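Long-range contacts in EDD domain protein, DegV family (Ruminococcus gnavus ATCC 29149, PDB 5V85), which probably serves as a lipid-binding protein of the DegV family and here holds a molecule of vaccenic acid: residues V102-E107 with R137-G142; T144-K149 with E168-E173; Q174-V179 with G293-V298; K228-M233 with K261-L266. One frame throughout, in Å; residues are numbered along the deposited sequence.

Contact 1. Residues V102-E107 with R137-G142; sequences VTLSAE and RSASVG. With VCA (vaccenic acid), chain H.
Leu104 and Ser105 meet Arg137, Ser138 and Ala139 where two loops leave the C-terminal ends of the neighbouring parallel strands 98-103 and 130-135, which belong to a beta-alpha-beta crossover through helix 111-125. Loops at the C-terminal ends of parallel strands commonly line binding sites in alpha/beta folds, and here they border the fatty acid. The tight part lies at the backbone. Ser105 N donates to Ser138 O over 2.9 Å, and Ser105 CB comes within 3.5 Å of Arg137 CA, an approach that suits a small residue. With OG trans to its own N (chi1 170°), Ser105 accepts the N-H of Glu107 in an ST turn, OG to N 3.2 Å, while the same OG also bonds to Gly215 O. Beside this polar seam is an apolar one: Leu104 CD2 rests 3.6 Å from Ala139 CB. Leucine is long enough to reach across to the other loop, and alanine is short enough to let its loop lie close to the lipid, its CB being 3.8 Å from C8 of vaccenic acid. The charged side is looser. The bond from CA to CB of Arg137 points away from the other loop, its NH1 bonds weakly to Gln214 O, and Glu107 OE2 stays 6.3 Å from Arg137 NH1, too far for a salt bridge. On the lipid side, Arg137 O approaches the terminal methyl C18 of vaccenic acid to 3.7 Å.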
# COMPACT_ATOMS: atom_id res chain seq x y z
N VAL B 102 14.27 0.70 10.87
CA VAL B 102 14.06 1.14 9.50
C VAL B 102 15.29 0.74 8.70
O VAL B 102 16.41 1.14 9.04
CB VAL B 102 13.83 2.66 9.43
CG1 VAL B 102 13.51 3.07 8.00
CG2 VAL B 102 12.71 3.07 10.38
N THR B 103 15.09 -0.04 7.64
CA THR B 103 16.19 -0.56 6.85
C THR B 103 16.00 -0.21 5.38
O THR B 103 14.91 0.15 4.93
CB THR B 103 16.32 -2.08 6.98
OG1 THR B 103 15.30 -2.71 6.18
CG2 THR B 103 16.18 -2.52 8.42
N LEU B 104 17.09 -0.37 4.63
CA LEU B 104 17.07 -0.38 3.17
C LEU B 104 16.02 -1.33 2.63
O LEU B 104 15.62 -2.28 3.32
CB LEU B 104 18.44 -0.79 2.63
CG LEU B 104 19.54 0.26 2.58
CD1 LEU B 104 20.89 -0.39 2.86
CD2 LEU B 104 19.53 0.92 1.23
N SER B 105 15.60 -1.11 1.38
CA SER B 105 14.70 -2.03 0.70
C SER B 105 15.22 -3.46 0.78
O SER B 105 16.40 -3.72 0.52
CB SER B 105 14.55 -1.62 -0.76
OG SER B 105 13.88 -2.62 -1.50
N ALA B 106 14.33 -4.39 1.13
CA ALA B 106 14.70 -5.80 1.19
C ALA B 106 15.15 -6.34 -0.16
O ALA B 106 15.87 -7.35 -0.20
CB ALA B 106 13.53 -6.63 1.73
N GLU B 107 14.74 -5.70 -1.26
CA GLU B 107 15.15 -6.14 -2.59
C GLU B 107 16.53 -5.63 -2.99
O GLU B 107 17.08 -6.10 -3.99
CB GLU B 107 14.13 -5.70 -3.63
CG GLU B 107 12.76 -6.33 -3.46
CD GLU B 107 12.75 -7.81 -3.81
OE1 GLU B 107 13.32 -8.17 -4.86
OE2 GLU B 107 12.19 -8.60 -3.03
N ARG B 137 11.44 -0.37 1.55
CA ARG B 137 11.37 -0.50 0.09
C ARG B 137 11.91 0.76 -0.57
O ARG B 137 11.37 1.21 -1.58
CB ARG B 137 9.96 -0.78 -0.41
CG ARG B 137 9.23 -1.82 0.38
CD ARG B 137 7.82 -1.89 -0.08
NE ARG B 137 7.12 -2.95 0.64
CZ ARG B 137 7.19 -4.24 0.33
NH1 ARG B 137 7.97 -4.63 -0.67
NH2 ARG B 137 6.50 -5.12 1.06
N SER B 138 12.94 1.33 0.02
CA SER B 138 13.49 2.58 -0.47
C SER B 138 14.95 2.59 -0.04
O SER B 138 15.55 1.53 0.20
CB SER B 138 12.67 3.77 0.06
OG SER B 138 13.22 5.01 -0.35
N ALA B 139 15.52 3.78 0.08
CA ALA B 139 16.89 3.94 0.52
C ALA B 139 17.03 5.41 0.88
O ALA B 139 16.13 6.22 0.63
CB ALA B 139 17.89 3.52 -0.55
N SER B 140 18.18 5.74 1.46
CA SER B 140 18.60 7.13 1.69
C SER B 140 17.48 7.84 2.46
O SER B 140 17.04 7.34 3.50
CB SER B 140 18.97 7.75 0.35
OG SER B 140 19.36 9.10 0.51
N VAL B 141 16.99 8.99 1.98
CA VAL B 141 16.01 9.76 2.74
C VAL B 141 14.65 9.10 2.81
O VAL B 141 13.80 9.55 3.59
CB VAL B 141 15.88 11.18 2.16
CG1 VAL B 141 17.05 12.03 2.60
CG2 VAL B 141 15.78 11.13 0.64
N GLY B 142 14.40 8.06 2.02
CA GLY B 142 13.21 7.26 2.23
C GLY B 142 13.17 6.65 3.62
O GLY B 142 12.13 6.63 4.27
O2 VCA H . 23.61 -4.51 1.62
C1 VCA H . 24.39 -3.68 1.08
O1 VCA H . 25.57 -4.01 0.80
C2 VCA H . 23.89 -2.26 0.76
C3 VCA H . 23.35 -2.20 -0.67
C4 VCA H . 22.54 -0.92 -0.85
C5 VCA H . 22.19 -0.74 -2.33
C6 VCA H . 21.17 0.39 -2.50
C7 VCA H . 21.77 1.72 -2.03
C8 VCA H . 21.02 2.90 -2.65
C9 VCA H . 21.62 4.20 -2.12
C10 VCA H . 20.86 5.41 -2.68
C11 VCA H . 21.15 5.57 -4.17
C12 VCA H . 20.16 5.64 -5.06
C13 VCA H . 18.70 5.67 -4.60
C14 VCA H . 18.08 4.27 -4.73
C15 VCA H . 16.57 4.33 -4.48
C16 VCA H . 16.05 2.91 -4.23
C17 VCA H . 14.52 2.88 -4.32
C18 VCA H . 14.03 1.44 -4.13

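Contact 2. Residues T144-K149 with E168-E173; sequences TLIALK and ECYIEE
The ring of Tyr170 fills the gap between two helices: the aliphatic chain of Lys149 lies over one face, with CE above the ring, while Ile146 CG1 comes up to the edge, near the ring plane, 3.9 Å from Tyr170 CE2. Helices 141-155 and 160-173 follow one another in the chain and run back as a helical hairpin, their segments inclined at 149° with axes 10.3 Å apart at closest approach. At that separation a large side chain can bridge the helices, and Tyr170 contributes the greatest share of the buried surface. Its CG stands trans to the backbone N (chi1 168°), which carries the ring straight across to the partner helix. Lys149 suits the face because its methylenes are apolar while its end can stay polar; bent at three successive torsions, the chain folds over the ring, CD lying 3.5 Å from Tyr170 CG, and NZ makes a weak bond to Gln152 OE1. Farther along, Ile146 and Ile171 cross at about a right angle, Ile146 CD1 touching Ile171 CG1 at 3.7 Å, the branched chains fitting a buried seam. Away from this interface, Cys169 forms a disulfide with Cys169 of the second subunit, so the helix that packs inside the hairpin also takes part in the dimer. The phenol oxygen is buried but has a polar partner, Gln174 NE2, and on the side of the other helix Tyr170 OH presses to 3.2 Å against Leu145 CB.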
# COMPACT_ATOMS: atom_id res chain seq x y z
N THR B 144 14.92 7.95 6.17
CA THR B 144 14.83 9.12 7.04
C THR B 144 13.38 9.50 7.30
O THR B 144 12.97 9.71 8.45
CB THR B 144 15.57 10.30 6.40
OG1 THR B 144 16.88 9.89 6.01
CG2 THR B 144 15.67 11.46 7.39
N LEU B 145 12.58 9.61 6.23
CA LEU B 145 11.20 10.05 6.38
C LEU B 145 10.35 9.04 7.13
O LEU B 145 9.43 9.42 7.87
CB LEU B 145 10.59 10.33 5.00
CG LEU B 145 11.12 11.60 4.32
CD1 LEU B 145 10.66 11.66 2.87
CD2 LEU B 145 10.68 12.83 5.08
N ILE B 146 10.62 7.74 6.96
CA ILE B 146 9.91 6.73 7.73
C ILE B 146 10.23 6.87 9.21
O ILE B 146 9.34 6.79 10.07
CB ILE B 146 10.24 5.32 7.20
CG1 ILE B 146 9.59 5.12 5.83
CG2 ILE B 146 9.79 4.26 8.19
CD1 ILE B 146 10.27 4.06 5.01
N ALA B 147 11.51 7.09 9.53
CA ALA B 147 11.90 7.31 10.92
C ALA B 147 11.19 8.52 11.50
O ALA B 147 10.74 8.49 12.65
CB ALA B 147 13.42 7.46 11.01
N LEU B 148 11.09 9.60 10.72
CA LEU B 148 10.36 10.78 11.19
C LEU B 148 8.89 10.46 11.39
O LEU B 148 8.27 10.95 12.35
CB LEU B 148 10.54 11.93 10.19
CG LEU B 148 11.91 12.62 10.19
CD1 LEU B 148 12.03 13.59 9.03
CD2 LEU B 148 12.16 13.33 11.52
N LYS B 149 8.31 9.65 10.51
CA LYS B 149 6.90 9.30 10.65
C LYS B 149 6.66 8.48 11.92
O LYS B 149 5.64 8.67 12.60
CB LYS B 149 6.41 8.54 9.42
CG LYS B 149 4.95 8.10 9.51
CD LYS B 149 4.06 8.84 8.52
CE LYS B 149 4.25 10.34 8.58
NZ LYS B 149 2.99 11.07 8.27
N GLU B 168 3.34 1.61 8.15
CA GLU B 168 3.28 0.75 6.97
C GLU B 168 2.38 1.34 5.90
O GLU B 168 2.65 1.18 4.70
CB GLU B 168 2.83 -0.66 7.35
CG GLU B 168 3.85 -1.45 8.16
CD GLU B 168 5.01 -1.98 7.32
OE1 GLU B 168 4.97 -1.86 6.08
OE2 GLU B 168 5.96 -2.53 7.91
N CYS B 169 1.30 2.02 6.30
CA CYS B 169 0.47 2.74 5.33
C CYS B 169 1.27 3.83 4.63
O CYS B 169 1.19 3.98 3.41
CB CYS B 169 -0.73 3.35 6.04
SG CYS B 169 -2.13 2.25 6.36
N TYR B 170 2.04 4.60 5.40
CA TYR B 170 2.86 5.65 4.80
C TYR B 170 3.87 5.07 3.82
O TYR B 170 4.07 5.63 2.73
CB TYR B 170 3.57 6.45 5.89
CG TYR B 170 4.65 7.37 5.35
CD1 TYR B 170 4.32 8.50 4.62
CD2 TYR B 170 5.99 7.09 5.56
CE1 TYR B 170 5.30 9.34 4.11
CE2 TYR B 170 6.99 7.92 5.05
CZ TYR B 170 6.63 9.04 4.32
OH TYR B 170 7.61 9.87 3.82
N ILE B 171 4.50 3.95 4.17
CA ILE B 171 5.48 3.32 3.29
C ILE B 171 4.86 3.00 1.94
O ILE B 171 5.49 3.20 0.89
CB ILE B 171 6.07 2.07 3.96
CG1 ILE B 171 6.94 2.47 5.16
CG2 ILE B 171 6.87 1.23 2.96
CD1 ILE B 171 7.47 1.30 5.95
N GLU B 172 3.62 2.51 1.93
CA GLU B 172 2.94 2.23 0.67
C GLU B 172 2.69 3.51 -0.13
O GLU B 172 2.68 3.47 -1.37
CB GLU B 172 1.63 1.49 0.92
CG GLU B 172 0.95 0.98 -0.35
CD GLU B 172 -0.56 0.91 -0.23
OE1 GLU B 172 -1.21 1.98 -0.15
OE2 GLU B 172 -1.11 -0.22 -0.21
N GLU B 173 2.48 4.63 0.55
CA GLU B 173 2.32 5.92 -0.13
C GLU B 173 3.64 6.45 -0.67
O GLU B 173 3.64 7.25 -1.61
CB GLU B 173 1.78 6.96 0.83
CG GLU B 173 0.34 6.92 1.13
CD GLU B 173 -0.08 8.19 1.82
OE1 GLU B 173 -0.72 9.03 1.16
OE2 GLU B 173 0.25 8.36 3.01

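Contact 3. Residues Q174-V179 with G293-V298; sequences QHTYFV and GIIVVV. With VCA (vaccenic acid), chain H.
His175 holds the very end of the chain: its N donates to Val298 O, part of the C-terminal carboxylate, over 3.2 Å and almost straight, at 176°. A water meets His175 ND1 in the ring plane and donates to the same Val298 O, so two donors share one terminal oxygen, an arrangement that would help to stabilise its negative charge. Inward from here the strands are regular antiparallel beta. Tyr177 and Val296 form a hydrogen-bonded pair, Val296 N reaching Tyr177 O at 2.8 Å, and Val179 pairs with Ile294 in the same way; Thr176 with Val297 and Phe178 with Ile295 are non-hydrogen-bonded pairs. Beta-branched residues suit such extended backbones, and Thr176 CG2 abuts Val297 CG2 at 3.6 Å. Phe178 places CG between its N and carbonyl carbon (chi1 60°), swinging the ring away from Ile295 and toward the lipid. Vaccenic acid crosses one face of that ring, C13 lying 3.7 Å above the plane and offset toward the rim, while Ile295 CD1 touches C10 at 3.7 Å. The pair is central in its mixed sheet, with strand 205-211 beyond 176-179 and strand 248-253 beyond 294-297. Thr176, Phe178, Ile295 and Val297 face the side of the lipid and helix 141-155; Tyr177, Val179, Ile294 and Val296 face helices 226-240 and 257-270.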
# COMPACT_ATOMS: atom_id res chain seq x y z
N GLN B 174 4.74 6.06 -0.04
CA GLN B 174 6.02 6.73 -0.26
C GLN B 174 6.64 6.27 -1.58
O GLN B 174 6.71 5.07 -1.86
CB GLN B 174 6.96 6.44 0.90
CG GLN B 174 8.17 7.34 0.98
CD GLN B 174 9.22 6.81 1.94
OE1 GLN B 174 9.63 5.65 1.85
NE2 GLN B 174 9.65 7.65 2.88
N HIS B 175 7.08 7.24 -2.38
CA HIS B 175 7.73 6.96 -3.65
C HIS B 175 9.12 7.59 -3.67
O HIS B 175 9.34 8.65 -3.08
CB HIS B 175 6.90 7.51 -4.83
CG HIS B 175 5.53 6.91 -4.92
ND1 HIS B 175 4.41 7.54 -4.41
CD2 HIS B 175 5.09 5.75 -5.46
CE1 HIS B 175 3.35 6.79 -4.63
NE2 HIS B 175 3.74 5.69 -5.26
N THR B 176 10.04 6.93 -4.36
CA THR B 176 11.43 7.36 -4.45
C THR B 176 11.80 7.59 -5.91
O THR B 176 11.37 6.84 -6.80
CB THR B 176 12.37 6.32 -3.82
OG1 THR B 176 11.94 6.03 -2.48
CG2 THR B 176 13.81 6.83 -3.78
N TYR B 177 12.59 8.63 -6.16
CA TYR B 177 13.05 8.99 -7.49
C TYR B 177 14.49 9.45 -7.39
O TYR B 177 14.91 10.01 -6.37
CB TYR B 177 12.19 10.11 -8.11
CG TYR B 177 10.70 9.94 -7.91
CD1 TYR B 177 10.09 10.25 -6.70
CD2 TYR B 177 9.90 9.46 -8.94
CE1 TYR B 177 8.74 10.08 -6.52
CE2 TYR B 177 8.54 9.29 -8.77
CZ TYR B 177 7.97 9.60 -7.56
OH TYR B 177 6.61 9.44 -7.38
N PHE B 178 15.26 9.22 -8.45
CA PHE B 178 16.63 9.71 -8.44
C PHE B 178 17.18 9.82 -9.85
O PHE B 178 16.75 9.10 -10.76
CB PHE B 178 17.54 8.85 -7.55
CG PHE B 178 17.65 7.40 -7.97
CD1 PHE B 178 16.66 6.49 -7.66
CD2 PHE B 178 18.78 6.95 -8.63
CE1 PHE B 178 16.78 5.16 -8.02
CE2 PHE B 178 18.91 5.62 -9.00
CZ PHE B 178 17.90 4.72 -8.69
N VAL B 179 18.11 10.75 -10.02
CA VAL B 179 18.88 10.93 -11.25
C VAL B 179 20.35 10.96 -10.85
O VAL B 179 20.73 11.72 -9.96
CB VAL B 179 18.50 12.23 -11.99
CG1 VAL B 179 19.41 12.45 -13.19
CG2 VAL B 179 17.04 12.21 -12.41
N GLY B 293 24.88 12.86 -7.70
CA GLY B 293 23.59 12.20 -7.64
C GLY B 293 22.57 12.98 -6.82
O GLY B 293 22.91 13.72 -5.90
N ILE B 294 21.30 12.79 -7.18
CA ILE B 294 20.17 13.46 -6.54
C ILE B 294 19.09 12.43 -6.26
O ILE B 294 18.74 11.64 -7.14
CB ILE B 294 19.61 14.60 -7.41
CG1 ILE B 294 20.56 15.80 -7.41
CG2 ILE B 294 18.22 15.02 -6.94
CD1 ILE B 294 20.41 16.70 -6.20
N ILE B 295 18.56 12.43 -5.03
CA ILE B 295 17.51 11.51 -4.61
C ILE B 295 16.37 12.33 -4.02
O ILE B 295 16.60 13.21 -3.18
CB ILE B 295 18.03 10.49 -3.57
CG1 ILE B 295 19.23 9.72 -4.13
CG2 ILE B 295 16.92 9.54 -3.15
CD1 ILE B 295 20.05 9.04 -3.06
N VAL B 296 15.14 12.03 -4.44
CA VAL B 296 13.95 12.74 -3.97
C VAL B 296 12.94 11.72 -3.47
O VAL B 296 12.65 10.73 -4.15
CB VAL B 296 13.32 13.60 -5.09
CG1 VAL B 296 12.04 14.25 -4.58
CG2 VAL B 296 14.31 14.64 -5.58
N VAL B 297 12.40 11.96 -2.27
CA VAL B 297 11.38 11.11 -1.68
C VAL B 297 10.30 11.98 -1.07
O VAL B 297 10.59 12.98 -0.40
CB VAL B 297 11.97 10.16 -0.61
CG1 VAL B 297 10.87 9.33 0.02
CG2 VAL B 297 13.03 9.25 -1.21
N VAL B 298 9.05 11.60 -1.29
CA VAL B 298 7.92 12.21 -0.60
C VAL B 298 6.81 11.16 -0.48
O VAL B 298 6.70 10.27 -1.33
CB VAL B 298 7.42 13.48 -1.33
CG1 VAL B 298 6.75 13.12 -2.65
CG2 VAL B 298 6.48 14.28 -0.44
OXT VAL B 298 6.02 11.16 0.47
O2 VCA H . 23.61 -4.51 1.62
C1 VCA H . 24.39 -3.68 1.08
O1 VCA H . 25.57 -4.01 0.80
C2 VCA H . 23.89 -2.26 0.76
C3 VCA H . 23.35 -2.20 -0.67
C4 VCA H . 22.54 -0.92 -0.85
C5 VCA H . 22.19 -0.74 -2.33
C6 VCA H . 21.17 0.39 -2.50
C7 VCA H . 21.77 1.72 -2.03
C8 VCA H . 21.02 2.90 -2.65
C9 VCA H . 21.62 4.20 -2.12
C10 VCA H . 20.86 5.41 -2.68
C11 VCA H . 21.15 5.57 -4.17
C12 VCA H . 20.16 5.64 -5.06
C13 VCA H . 18.70 5.67 -4.60
C14 VCA H . 18.08 4.27 -4.73
C15 VCA H . 16.57 4.33 -4.48
C16 VCA H . 16.05 2.91 -4.23
C17 VCA H . 14.52 2.88 -4.32
C18 VCA H . 14.03 1.44 -4.13
O HOH W 1 4.66 10.13 -3.21

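Contact 4. Residues K228-M233 with K261-L266; sequences KALVKM and KEVQRL
Leu230 and Val263 bring their backbones together, CA atoms 6.4 Å apart, where the helical segments 228-233 and 261-266 pass 9.7 Å apart with their directions inclined by 43°. No hydrogen bond links the segments; apolar side chains make the interface. Val263 turns one branch, CG2, into the fork of Leu230, meeting CD2 at 3.7 Å and CD1 at 3.9 Å, and the two side chains cross at about a right angle. A compact, branched valine fits the fork of a leucine. Nearly one turn after Val263 on the same helix, Leu266 points toward the other segment: its CD1 touches Leu230 CB at 4.0 Å and Val231 CG2 at 4.1 Å. Met233, present as selenomethionine, reaches in by a different route. Its chain is extended to SE and then turns (chi3 55°), which lays the methyl CE 4.0 Å from Val263 CG2; a long, flexible side chain can thus fill the space between helix and sheet. Toward the outer surface, Arg265 NE bonds to Glu262 OE1 at 3.1 Å, within one helical turn, part of a salt bridge inside the helix. Met233 and Val263 also rest on Ile294 and Val296 of strand 294-297. Two helices side by side on one face of a mixed sheet, the second linking the parallel strands 248-253 and 275-280 in a beta-alpha-beta crossover, are characteristic of a layered alpha/beta domain.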
# COMPACT_ATOMS: atom_id res chain seq x y z
N LYS B 228 17.06 19.08 -18.03
CA LYS B 228 15.73 18.58 -18.38
C LYS B 228 15.42 17.26 -17.70
O LYS B 228 14.24 16.92 -17.57
CB LYS B 228 15.62 18.47 -19.90
CG LYS B 228 15.89 19.80 -20.59
CD LYS B 228 16.62 19.65 -21.92
CE LYS B 228 15.65 19.63 -23.08
NZ LYS B 228 15.08 20.97 -23.38
N ALA B 229 16.43 16.53 -17.23
CA ALA B 229 16.17 15.34 -16.44
C ALA B 229 15.56 15.70 -15.09
O ALA B 229 14.64 15.02 -14.61
CB ALA B 229 17.45 14.53 -16.25
N LEU B 230 16.05 16.77 -14.46
CA LEU B 230 15.49 17.21 -13.19
C LEU B 230 14.05 17.67 -13.36
O LEU B 230 13.21 17.46 -12.48
CB LEU B 230 16.34 18.33 -12.59
CG LEU B 230 17.82 18.01 -12.36
CD1 LEU B 230 18.55 19.22 -11.79
CD2 LEU B 230 17.97 16.81 -11.44
N VAL B 231 13.75 18.32 -14.49
CA VAL B 231 12.37 18.73 -14.76
C VAL B 231 11.47 17.50 -14.86
O VAL B 231 10.38 17.46 -14.27
CB VAL B 231 12.30 19.58 -16.04
CG1 VAL B 231 10.87 19.66 -16.55
CG2 VAL B 231 12.86 20.97 -15.78
N LYS B 232 11.92 16.48 -15.60
CA LYS B 232 11.10 15.29 -15.77
C LYS B 232 10.93 14.54 -14.45
O LYS B 232 9.86 13.99 -14.18
CB LYS B 232 11.70 14.38 -16.84
CG LYS B 232 11.50 14.89 -18.26
CD LYS B 232 11.59 13.76 -19.28
CE LYS B 232 11.55 14.29 -20.71
NZ LYS B 232 11.63 13.20 -21.72
N MSE B 233 11.98 14.49 -13.63
CA MSE B 233 11.86 13.86 -12.32
C MSE B 233 10.83 14.59 -11.47
O MSE B 233 10.00 13.97 -10.82
CB MSE B 233 13.20 13.81 -11.59
CG MSE B 233 13.07 13.29 -10.17
SE MSE B 233 14.77 12.94 -9.29
CE MSE B 233 15.57 14.69 -9.50
N LYS B 261 18.98 22.36 -4.50
CA LYS B 261 18.14 23.54 -4.36
C LYS B 261 17.33 23.81 -5.62
O LYS B 261 16.20 24.31 -5.53
CB LYS B 261 18.99 24.76 -4.00
CG LYS B 261 19.41 24.81 -2.54
CD LYS B 261 20.82 25.36 -2.39
CE LYS B 261 20.90 26.40 -1.28
NZ LYS B 261 22.18 27.17 -1.34
N GLU B 262 17.87 23.48 -6.79
CA GLU B 262 17.11 23.64 -8.02
C GLU B 262 15.97 22.63 -8.10
O GLU B 262 14.85 22.98 -8.50
CB GLU B 262 18.04 23.52 -9.23
CG GLU B 262 17.32 23.63 -10.57
CD GLU B 262 16.84 25.04 -10.87
OE1 GLU B 262 17.25 25.98 -10.16
OE2 GLU B 262 16.03 25.20 -11.81
N VAL B 263 16.23 21.39 -7.70
CA VAL B 263 15.17 20.38 -7.65
C VAL B 263 14.09 20.80 -6.65
O VAL B 263 12.89 20.68 -6.92
CB VAL B 263 15.77 19.01 -7.30
CG1 VAL B 263 14.68 18.03 -6.90
CG2 VAL B 263 16.57 18.47 -8.47
N GLN B 264 14.51 21.30 -5.49
CA GLN B 264 13.56 21.83 -4.52
C GLN B 264 12.71 22.94 -5.12
O GLN B 264 11.49 22.99 -4.90
CB GLN B 264 14.32 22.34 -3.29
CG GLN B 264 13.46 22.77 -2.12
CD GLN B 264 14.30 23.28 -0.97
OE1 GLN B 264 15.24 24.05 -1.16
NE2 GLN B 264 13.97 22.84 0.24
N ARG B 265 13.33 23.82 -5.91
CA ARG B 265 12.59 24.90 -6.55
C ARG B 265 11.59 24.36 -7.58
O ARG B 265 10.45 24.83 -7.65
CB ARG B 265 13.57 25.87 -7.21
CG ARG B 265 12.94 27.11 -7.80
CD ARG B 265 13.97 27.95 -8.55
NE ARG B 265 14.43 27.31 -9.78
CZ ARG B 265 13.78 27.36 -10.94
NH1 ARG B 265 12.64 28.03 -11.03
NH2 ARG B 265 14.27 26.75 -12.00
N LEU B 266 12.01 23.37 -8.37
CA LEU B 266 11.12 22.81 -9.39
C LEU B 266 9.92 22.12 -8.75
O LEU B 266 8.80 22.22 -9.25
CB LEU B 266 11.89 21.83 -10.28
CG LEU B 266 12.96 22.42 -11.20
CD1 LEU B 266 13.81 21.31 -11.82
CD2 LEU B 266 12.31 23.27 -12.29

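Contacts 1 and 3 border the vaccenic acid from two sides; its carboxylate end is hydrogen-bonded to Thr80 OG1 and Ser109 OG. The two contacts are tied directly, Ser138 OG lying 2.7 Å from Thr176 OG1 and Gly142 O 3.0 Å from Gln174 NE2, both hydrogen bonds. Contact 2 adjoins both: it shares helix 141-155 with contact 1, Val102 CG2 touching Ile146 CG2 at 3.8 Å, and its helix 160-173 runs on into strand 176-179 of contact 3. Contact 4 packs on the other face of that strand pair, Val263 CG1 meeting Val296 CG2 at 3.7 Å, and its Met233 side chain stays about 10 Å from the lipid.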